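Acetyltransferase, GNAT family (Streptococcus pneumoniae, PDB 2I79) binds acetyl coenzyme A and, as a GNAT-family acetyltransferase, probably transfers its acetyl group to an amine, possibly that of an amino acid. Local coordinates at residues A[127-132]-A[152-157]; A[30-35]-A[89-94]. One frame throughout, in Å; residues are numbered along the deposited sequence.

Contact 1 of 2, residues A[127-132]-A[152-157]. With ACO (acetyl coenzyme *a), chain G.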
loop_
_atom_site.group_PDB
_atom_site.type_symbol
_atom_site.label_atom_id
_atom_site.label_comp_id
_atom_site.label_asym_id
_atom_site.label_seq_id
_atom_site.Cartn_x
_atom_site.Cartn_y
_atom_site.Cartn_z
ATOM N N THR A 127 -3.029 5.915 6.586
ATOM C CA THR A 127 -3.660 5.264 7.703
ATOM C C THR A 127 -2.869 5.728 8.921
ATOM O O THR A 127 -1.649 5.933 8.830
ATOM C CB THR A 127 -3.594 3.735 7.608
ATOM O OG1 THR A 127 -2.237 3.354 7.662
ATOM C CG2 THR A 127 -4.167 3.215 6.311
ATOM N N VAL A 128 -3.573 5.878 10.042
ATOM C CA VAL A 128 -3.026 6.414 11.293
ATOM C C VAL A 128 -3.594 5.575 12.452
ATOM O O VAL A 128 -4.807 5.343 12.497
ATOM C CB VAL A 128 -3.461 7.929 11.524
ATOM C CG1 VAL A 128 -2.848 8.503 12.820
ATOM C CG2 VAL A 128 -3.032 8.799 10.334
ATOM N N GLN A 129 -2.755 5.167 13.407
ATOM C CA GLN A 129 -3.260 4.417 14.560
ATOM C C GLN A 129 -4.320 5.263 15.296
ATOM O O GLN A 129 -4.153 6.470 15.477
ATOM C CB GLN A 129 -2.134 4.014 15.504
ATOM C CG GLN A 129 -1.078 3.061 14.924
ATOM C CD GLN A 129 0.154 2.924 15.835
ATOM O OE1 GLN A 129 0.215 3.526 16.918
ATOM N NE2 GLN A 129 1.143 2.142 15.390
ATOM N N THR A 130 -5.435 4.664 15.670
ATOM C CA THR A 130 -6.532 5.485 16.225
ATOM C C THR A 130 -6.088 6.195 17.518
ATOM O O THR A 130 -6.442 7.344 17.766
ATOM C CB THR A 130 -7.811 4.685 16.431
ATOM O OG1 THR A 130 -7.554 3.611 17.332
ATOM C CG2 THR A 130 -8.319 4.140 15.104
ATOM N N ARG A 131 -5.226 5.535 18.284
ATOM C CA ARG A 131 -4.650 6.132 19.491
ATOM C C ARG A 131 -3.667 7.278 19.245
ATOM O O ARG A 131 -3.310 7.980 20.179
ATOM C CB ARG A 131 -3.917 5.043 20.285
ATOM C CG ARG A 131 -2.641 4.587 19.618
ATOM C CD ARG A 131 -1.878 3.585 20.428
ATOM N NE ARG A 131 -0.671 3.266 19.712
ATOM C CZ ARG A 131 0.520 2.993 20.251
ATOM N NH1 ARG A 131 0.724 2.978 21.560
ATOM N NH2 ARG A 131 1.533 2.717 19.452
ATOM N N ASN A 132 -3.164 7.428 18.018
ATOM C CA ASN A 132 -2.186 8.490 17.720
ATOM C C ASN A 132 -2.904 9.849 17.506
ATOM O O ASN A 132 -2.949 10.395 16.418
ATOM C CB ASN A 132 -1.283 8.062 16.538
ATOM C CG ASN A 132 -0.151 9.044 16.257
ATOM O OD1 ASN A 132 0.009 10.055 16.957
ATOM N ND2 ASN A 132 0.620 8.770 15.216
ATOM N N ARG A 152 -6.794 -4.601 13.736
ATOM C CA ARG A 152 -5.488 -5.176 13.512
ATOM C C ARG A 152 -4.729 -4.451 12.405
ATOM O O ARG A 152 -3.969 -5.062 11.694
ATOM C CB ARG A 152 -5.577 -6.678 13.196
ATOM C CG ARG A 152 -6.441 -7.446 14.165
ATOM C CD ARG A 152 -6.398 -8.909 13.940
ATOM N NE ARG A 152 -7.120 -9.589 15.015
ATOM C CZ ARG A 152 -7.397 -10.891 15.067
ATOM N NH1 ARG A 152 -7.047 -11.712 14.088
ATOM N NH2 ARG A 152 -8.068 -11.374 16.110
ATOM N N GLY A 153 -4.934 -3.155 12.247
ATOM C CA GLY A 153 -4.157 -2.379 11.300
ATOM C C GLY A 153 -2.677 -2.305 11.661
ATOM O O GLY A 153 -1.833 -2.050 10.811
ATOM N N ALA A 154 -2.371 -2.512 12.933
ATOM C CA ALA A 154 -1.012 -2.428 13.438
ATOM C C ALA A 154 -0.831 -3.403 14.609
ATOM O O ALA A 154 -1.786 -3.695 15.376
ATOM C CB ALA A 154 -0.722 -1.013 13.891
ATOM N N TYR A 155 0.413 -3.855 14.747
ATOM C CA TYR A 155 0.843 -4.742 15.810
ATOM C C TYR A 155 1.903 -4.032 16.661
ATOM O O TYR A 155 2.897 -3.535 16.117
ATOM C CB TYR A 155 1.422 -5.987 15.154
ATOM C CG TYR A 155 1.934 -7.030 16.097
ATOM C CD1 TYR A 155 3.309 -7.266 16.234
ATOM C CD2 TYR A 155 1.056 -7.810 16.823
ATOM C CE1 TYR A 155 3.785 -8.235 17.102
ATOM C CE2 TYR A 155 1.517 -8.785 17.701
ATOM C CZ TYR A 155 2.881 -8.999 17.829
ATOM O OH TYR A 155 3.318 -9.981 18.706
ATOM N N ILE A 156 1.696 -3.946 17.975
ATOM C CA ILE A 156 2.658 -3.267 18.865
ATOM C C ILE A 156 3.004 -4.110 20.088
ATOM O O ILE A 156 2.323 -5.081 20.395
ATOM C CB ILE A 156 2.161 -1.849 19.360
ATOM C CG1 ILE A 156 0.834 -1.947 20.121
ATOM C CG2 ILE A 156 2.060 -0.846 18.209
ATOM C CD1 ILE A 156 0.532 -0.722 20.997
ATOM N N GLU A 157 4.076 -3.726 20.780
ATOM C CA GLU A 157 4.380 -4.261 22.120
ATOM C C GLU A 157 4.466 -5.791 22.172
ATOM O O GLU A 157 4.145 -6.412 23.200
ATOM C CB GLU A 157 3.332 -3.769 23.129
ATOM C CG GLU A 157 3.373 -2.260 23.320
ATOM C CD GLU A 157 2.185 -1.710 24.092
ATOM O OE1 GLU A 157 1.290 -2.488 24.507
ATOM O OE2 GLU A 157 2.147 -0.467 24.280
HETATM N N1A ACO G . -4.042 14.985 21.172
HETATM C C2A ACO G . -4.504 15.935 20.330
HETATM N N3A ACO G . -3.714 16.897 19.814
HETATM C C4A ACO G . -2.402 16.953 20.114
HETATM C C5A ACO G . -1.820 15.951 21.005
HETATM C C6A ACO G . -2.737 14.928 21.528
HETATM N N6A ACO G . -2.272 13.972 22.360
HETATM N N7A ACO G . -0.524 16.247 21.133
HETATM C C8A ACO G . -0.301 17.357 20.365
HETATM N N9A ACO G . -1.428 17.773 19.765
HETATM C C1B ACO G . -1.695 18.904 18.831
HETATM C C2B ACO G . -1.012 20.243 19.064
HETATM O O2B ACO G . -1.746 21.067 19.973
HETATM C C3B ACO G . -1.051 20.818 17.672
HETATM O O3B ACO G . -2.334 21.264 17.273
HETATM P P3B ACO G . -2.744 22.806 17.137
HETATM O O7A ACO G . -2.804 23.084 18.630
HETATM O O8A ACO G . -4.063 22.852 16.403
HETATM O O9A ACO G . -1.647 23.484 16.355
HETATM C C4B ACO G . -0.817 19.598 16.793
HETATM O O4B ACO G . -1.338 18.488 17.515
HETATM C C5B ACO G . 0.665 19.441 16.478
HETATM O O5B ACO G . 0.905 20.264 15.330
HETATM P P1A ACO G . 2.426 20.565 14.906
HETATM O O1A ACO G . 3.220 21.018 16.102
HETATM O O2A ACO G . 2.333 21.403 13.646
HETATM O O3A ACO G . 2.930 19.053 14.622
HETATM P P2A ACO G . 4.288 18.310 15.155
HETATM O O4A ACO G . 4.271 17.889 16.629
HETATM O O5A ACO G . 5.419 19.154 14.618
HETATM O O6A ACO G . 4.100 16.966 14.246
HETATM C CBP ACO G . 3.548 14.584 14.329
HETATM C CCP ACO G . 3.088 16.013 14.549
HETATM C CDP ACO G . 2.345 13.660 14.566
HETATM C CEP ACO G . 4.087 14.472 12.894
HETATM C CAP ACO G . 4.659 14.247 15.330
HETATM O OAP ACO G . 4.161 14.233 16.689
HETATM C C9P ACO G . 5.320 12.919 14.997
HETATM O O9P ACO G . 6.212 12.878 14.171
HETATM N N8P ACO G . 4.905 11.842 15.653
HETATM C C7P ACO G . 5.462 10.494 15.493
HETATM C C6P ACO G . 5.309 9.918 14.086
HETATM C C5P ACO G . 3.873 9.944 13.641
HETATM O O5P ACO G . 3.020 9.462 14.357
HETATM N N4P ACO G . 3.613 10.511 12.469
HETATM C C3P ACO G . 2.279 10.602 11.898
HETATM C C2P ACO G . 1.746 9.272 11.383
HETATM S S1P ACO G . 2.750 8.720 10.032
HETATM C C ACO G . 2.111 9.117 8.592
HETATM O O ACO G . 2.096 10.312 8.414
HETATM C CH3 ACO G . 1.616 8.025 7.660
#
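Gln129 and Ala154 bring the two backbones nearest, with their CA atoms 7.3 Å apart. No hydrogen bond joins the segments, because strand 160-170 lies between 123-129 and 145-156 in the mixed sheet of this GNAT fold. Strand 123-129 ends in a type I beta turn, Gln129 to Asn132, closed by Asn132 N to Gln129 O at 2.9 Å. In segment 152-157 the chain bends at Arg152 and Gly153, and a classic bulge sets Gly153 and Ala154 opposite Ile162. Gln129 runs out extended beyond CG and sets its amide NE2 against the Ala154 methyl, CB, at 4.0 Å. The other end of the same amide, OE1, takes two donors from one face of its plane: Arg131 NE, above that plane, at 2.9 Å, and Arg131 NH2, less tilted, at 3.0 Å. Arg131 thus grips OE1 side-on, through NE and one terminal nitrogen, with OE1 close to the guanidinium plane. Arg131 starts with CG wedged between its backbone N and carbonyl carbon (chi1 71°), then stays extended to NE, which carries the chain alongside Gln129. A salt bridge from NH2 to Asp30 adds a second grip on the group, and Arg83 of the second subunit packs on both Gln129 and Ile156. The guanidinium, held in this way, turns one face to Ile156; CD1 sits off-centre above it, toward the rim, 3.7 Å from Arg131 NH1, while the CG2 branch lies 3.8 Å from Arg131 NH2. Right before helix 133-141, at its N-cap position, Asn132 faces the cofactor instead: its ND2 donates to the pantetheine carbonyl O5P of acetyl coenzyme A over 2.6 Å, with an N-H...O angle of 144°.

Contact 2 of 2, residues A[30-35]-A[89-94]. With ACO (acetyl coenzyme *a), chain G.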
loop_
_atom_site.group_PDB
_atom_site.type_symbol
_atom_site.label_atom_id
_atom_site.label_comp_id
_atom_site.label_asym_id
_atom_site.label_seq_id
_atom_site.Cartn_x
_atom_site.Cartn_y
_atom_site.Cartn_z
ATOM N N ASP A 30 6.348 4.124 18.660
ATOM C CA ASP A 30 5.853 2.996 17.856
ATOM C C ASP A 30 4.535 3.351 17.113
ATOM O O ASP A 30 3.699 2.485 16.864
ATOM C CB ASP A 30 5.741 1.726 18.721
ATOM C CG ASP A 30 4.911 1.928 19.973
ATOM O OD1 ASP A 30 4.419 3.060 20.222
ATOM O OD2 ASP A 30 4.735 0.921 20.708
ATOM N N PHE A 31 4.404 4.624 16.724
ATOM C CA PHE A 31 3.223 5.147 16.040
ATOM C C PHE A 31 3.195 4.864 14.529
ATOM O O PHE A 31 2.134 4.997 13.883
ATOM C CB PHE A 31 3.086 6.660 16.250
ATOM C CG PHE A 31 2.593 7.058 17.611
ATOM C CD1 PHE A 31 1.560 6.374 18.243
ATOM C CD2 PHE A 31 3.127 8.164 18.246
ATOM C CE1 PHE A 31 1.090 6.792 19.517
ATOM C CE2 PHE A 31 2.683 8.571 19.504
ATOM C CZ PHE A 31 1.666 7.886 20.138
ATOM N N THR A 32 4.332 4.467 13.968
ATOM C CA THR A 32 4.404 4.128 12.553
ATOM C C THR A 32 5.026 2.752 12.369
ATOM O O THR A 32 5.357 2.085 13.333
ATOM C CB THR A 32 5.208 5.187 11.773
ATOM O OG1 THR A 32 6.619 5.005 11.988
ATOM C CG2 THR A 32 4.760 6.603 12.204
ATOM N N SER A 33 5.166 2.321 11.131
ATOM C CA SER A 33 5.673 0.972 10.855
ATOM C C SER A 33 7.180 0.864 11.134
ATOM O O SER A 33 7.708 -0.242 11.295
ATOM C CB SER A 33 5.333 0.570 9.425
ATOM O OG SER A 33 5.979 1.486 8.546
ATOM N N LEU A 34 7.848 2.020 11.217
ATOM C CA LEU A 34 9.209 2.110 11.777
ATOM C C LEU A 34 9.255 1.522 13.184
ATOM O O LEU A 34 8.387 1.805 14.024
ATOM C CB LEU A 34 9.682 3.557 11.822
ATOM C CG LEU A 34 9.924 4.322 10.493
ATOM C CD1 LEU A 34 10.318 5.778 10.818
ATOM C CD2 LEU A 34 10.973 3.649 9.610
ATOM N N ASP A 35 10.264 0.703 13.427
ATOM C CA ASP A 35 10.548 0.135 14.737
ATOM C C ASP A 35 12.039 0.122 15.016
ATOM O O ASP A 35 12.816 0.726 14.282
ATOM C CB ASP A 35 9.923 -1.264 14.900
ATOM C CG ASP A 35 10.584 -2.353 14.055
ATOM O OD1 ASP A 35 11.718 -2.236 13.555
ATOM O OD2 ASP A 35 9.932 -3.385 13.902
ATOM N N ASP A 89 0.287 8.554 -1.274
ATOM C CA ASP A 89 0.302 8.039 0.093
ATOM C C ASP A 89 1.246 8.904 0.885
ATOM O O ASP A 89 2.436 9.032 0.518
ATOM C CB ASP A 89 0.791 6.591 0.081
ATOM C CG ASP A 89 -0.168 5.672 -0.676
ATOM O OD1 ASP A 89 -1.315 5.540 -0.213
ATOM O OD2 ASP A 89 0.209 5.110 -1.743
ATOM N N LEU A 90 0.724 9.503 1.950
ATOM C CA LEU A 90 1.465 10.479 2.734
ATOM C C LEU A 90 2.108 9.817 3.972
ATOM O O LEU A 90 1.516 8.929 4.606
ATOM C CB LEU A 90 0.531 11.659 3.109
ATOM C CG LEU A 90 1.012 13.070 3.499
ATOM C CD1 LEU A 90 1.769 13.828 2.439
ATOM C CD2 LEU A 90 -0.217 13.913 3.867
ATOM N N PHE A 91 3.338 10.257 4.283
ATOM C CA PHE A 91 4.066 9.891 5.506
ATOM C C PHE A 91 4.780 11.137 6.048
ATOM O O PHE A 91 5.518 11.779 5.293
ATOM C CB PHE A 91 5.101 8.809 5.192
ATOM C CG PHE A 91 5.969 8.437 6.354
ATOM C CD1 PHE A 91 5.468 7.656 7.394
ATOM C CD2 PHE A 91 7.279 8.871 6.426
ATOM C CE1 PHE A 91 6.278 7.299 8.479
ATOM C CE2 PHE A 91 8.092 8.521 7.508
ATOM C CZ PHE A 91 7.590 7.733 8.533
ATOM N N ILE A 92 4.575 11.462 7.333
ATOM C CA ILE A 92 5.307 12.552 8.021
ATOM C C ILE A 92 5.864 12.087 9.367
ATOM O O ILE A 92 5.190 11.408 10.141
ATOM C CB ILE A 92 4.401 13.801 8.281
ATOM C CG1 ILE A 92 3.710 14.254 6.986
ATOM C CG2 ILE A 92 5.206 15.017 8.882
ATOM C CD1 ILE A 92 2.802 15.492 7.160
ATOM N N VAL A 93 7.096 12.470 9.675
ATOM C CA VAL A 93 7.614 12.240 11.012
ATOM C C VAL A 93 8.523 13.392 11.390
ATOM O O VAL A 93 9.267 13.896 10.548
ATOM C CB VAL A 93 8.327 10.876 11.144
ATOM C CG1 VAL A 93 9.445 10.742 10.108
ATOM C CG2 VAL A 93 8.858 10.696 12.550
ATOM N N ILE A 94 8.387 13.825 12.655
ATOM C CA ILE A 94 9.166 14.923 13.251
ATOM C C ILE A 94 9.926 14.327 14.442
ATOM O O ILE A 94 9.409 13.433 15.129
ATOM C CB ILE A 94 8.261 16.097 13.713
ATOM C CG1 ILE A 94 7.443 16.664 12.529
ATOM C CG2 ILE A 94 9.076 17.234 14.337
ATOM C CD1 ILE A 94 8.280 17.330 11.422
HETATM N N1A ACO G . -4.042 14.985 21.172
HETATM C C2A ACO G . -4.504 15.935 20.330
HETATM N N3A ACO G . -3.714 16.897 19.814
HETATM C C4A ACO G . -2.402 16.953 20.114
HETATM C C5A ACO G . -1.820 15.951 21.005
HETATM C C6A ACO G . -2.737 14.928 21.528
HETATM N N6A ACO G . -2.272 13.972 22.360
HETATM N N7A ACO G . -0.524 16.247 21.133
HETATM C C8A ACO G . -0.301 17.357 20.365
HETATM N N9A ACO G . -1.428 17.773 19.765
HETATM C C1B ACO G . -1.695 18.904 18.831
HETATM C C2B ACO G . -1.012 20.243 19.064
HETATM O O2B ACO G . -1.746 21.067 19.973
HETATM C C3B ACO G . -1.051 20.818 17.672
HETATM O O3B ACO G . -2.334 21.264 17.273
HETATM P P3B ACO G . -2.744 22.806 17.137
HETATM O O7A ACO G . -2.804 23.084 18.630
HETATM O O8A ACO G . -4.063 22.852 16.403
HETATM O O9A ACO G . -1.647 23.484 16.355
HETATM C C4B ACO G . -0.817 19.598 16.793
HETATM O O4B ACO G . -1.338 18.488 17.515
HETATM C C5B ACO G . 0.665 19.441 16.478
HETATM O O5B ACO G . 0.905 20.264 15.330
HETATM P P1A ACO G . 2.426 20.565 14.906
HETATM O O1A ACO G . 3.220 21.018 16.102
HETATM O O2A ACO G . 2.333 21.403 13.646
HETATM O O3A ACO G . 2.930 19.053 14.622
HETATM P P2A ACO G . 4.288 18.310 15.155
HETATM O O4A ACO G . 4.271 17.889 16.629
HETATM O O5A ACO G . 5.419 19.154 14.618
HETATM O O6A ACO G . 4.100 16.966 14.246
HETATM C CBP ACO G . 3.548 14.584 14.329
HETATM C CCP ACO G . 3.088 16.013 14.549
HETATM C CDP ACO G . 2.345 13.660 14.566
HETATM C CEP ACO G . 4.087 14.472 12.894
HETATM C CAP ACO G . 4.659 14.247 15.330
HETATM O OAP ACO G . 4.161 14.233 16.689
HETATM C C9P ACO G . 5.320 12.919 14.997
HETATM O O9P ACO G . 6.212 12.878 14.171
HETATM N N8P ACO G . 4.905 11.842 15.653
HETATM C C7P ACO G . 5.462 10.494 15.493
HETATM C C6P ACO G . 5.309 9.918 14.086
HETATM C C5P ACO G . 3.873 9.944 13.641
HETATM O O5P ACO G . 3.020 9.462 14.357
HETATM N N4P ACO G . 3.613 10.511 12.469
HETATM C C3P ACO G . 2.279 10.602 11.898
HETATM C C2P ACO G . 1.746 9.272 11.383
HETATM S S1P ACO G . 2.750 8.720 10.032
HETATM C C ACO G . 2.111 9.117 8.592
HETATM O O ACO G . 2.096 10.312 8.414
HETATM C CH3 ACO G . 1.616 8.025 7.660
#
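Phe91 of strand 87-94 presents the edge of its ring to Thr32 and Leu34, both on the loop between helices 15-26 and 43-55; the nearest CA pair, Thr32 and Val93, is 8.9 Å apart. From CB the Phe91 side chain sets CG anti to the backbone N (chi1 176°), which sends the ring from the strand toward the loop. On the way Phe91 CD1 passes the thioester, 3.9 Å from the acetyl carbon C of acetyl coenzyme A and equally near its methyl. One atom further, Phe91 CE1 meets Thr32 CB at 4.1 Å, close to the ring plane. At the tip, Phe91 CZ touches the Leu34 methyl CD1, an apolar contact between side chains that meet at a slant. Ile73 of the neighbouring strand also packs on this ring. Thr32 divides its branches: CG2, anti to the carbonyl carbon, lies 3.6 Å from the cofactor sulfur S1P, while OG1 accepts a weak bond from Leu34 N, in the manner of an ST turn. Leu34 also packs on Val25 and Ser26 of helix 15-26, and Thr32 O receives Arg83 NE of the second subunit. The hydrogen bonds of strand 87-94 to the cofactor all come from its backbone, as in other GNAT enzymes, where this strand binds pantetheine. Ile92 N donates to the acetyl oxygen O at 2.9 Å, Ile92 O accepts from the pantetheine nitrogen N4P at 3.0 Å, and Ile94 N donates to O9P at 2.8 Å. The thioester thus meets apolar groups, Phe91 CD1 and the Thr32 methyl, while its carbonyl oxygen takes a backbone N-H from Ile92. That N-H would be expected to polarise the acetyl carbonyl for attack by an amine, and probably to steady the negative oxygen that follows.

In the fold
Contact 2 (30-35 with 89-94) is complete in sequence before contact 1 (127-132 with 152-157) begins, and their centres are about 11 Å apart. They share the central sheet: strands 87-94 and 123-129 are parallel neighbours in it, and acetyl coenzyme A is touched from both contacts. Loop 30-35 ties them together, since Asp30 O probably accepts a hydrogen bond from Gln129 NE2 and Phe31 CB packs on Asn132 ND2 at 3.4 Å. The centre of contact 1 is about 16 Å from the centre of the chain, that of contact 2 about 6 Å, and both meet the second subunit, so cofactor site and dimer interface adjoin.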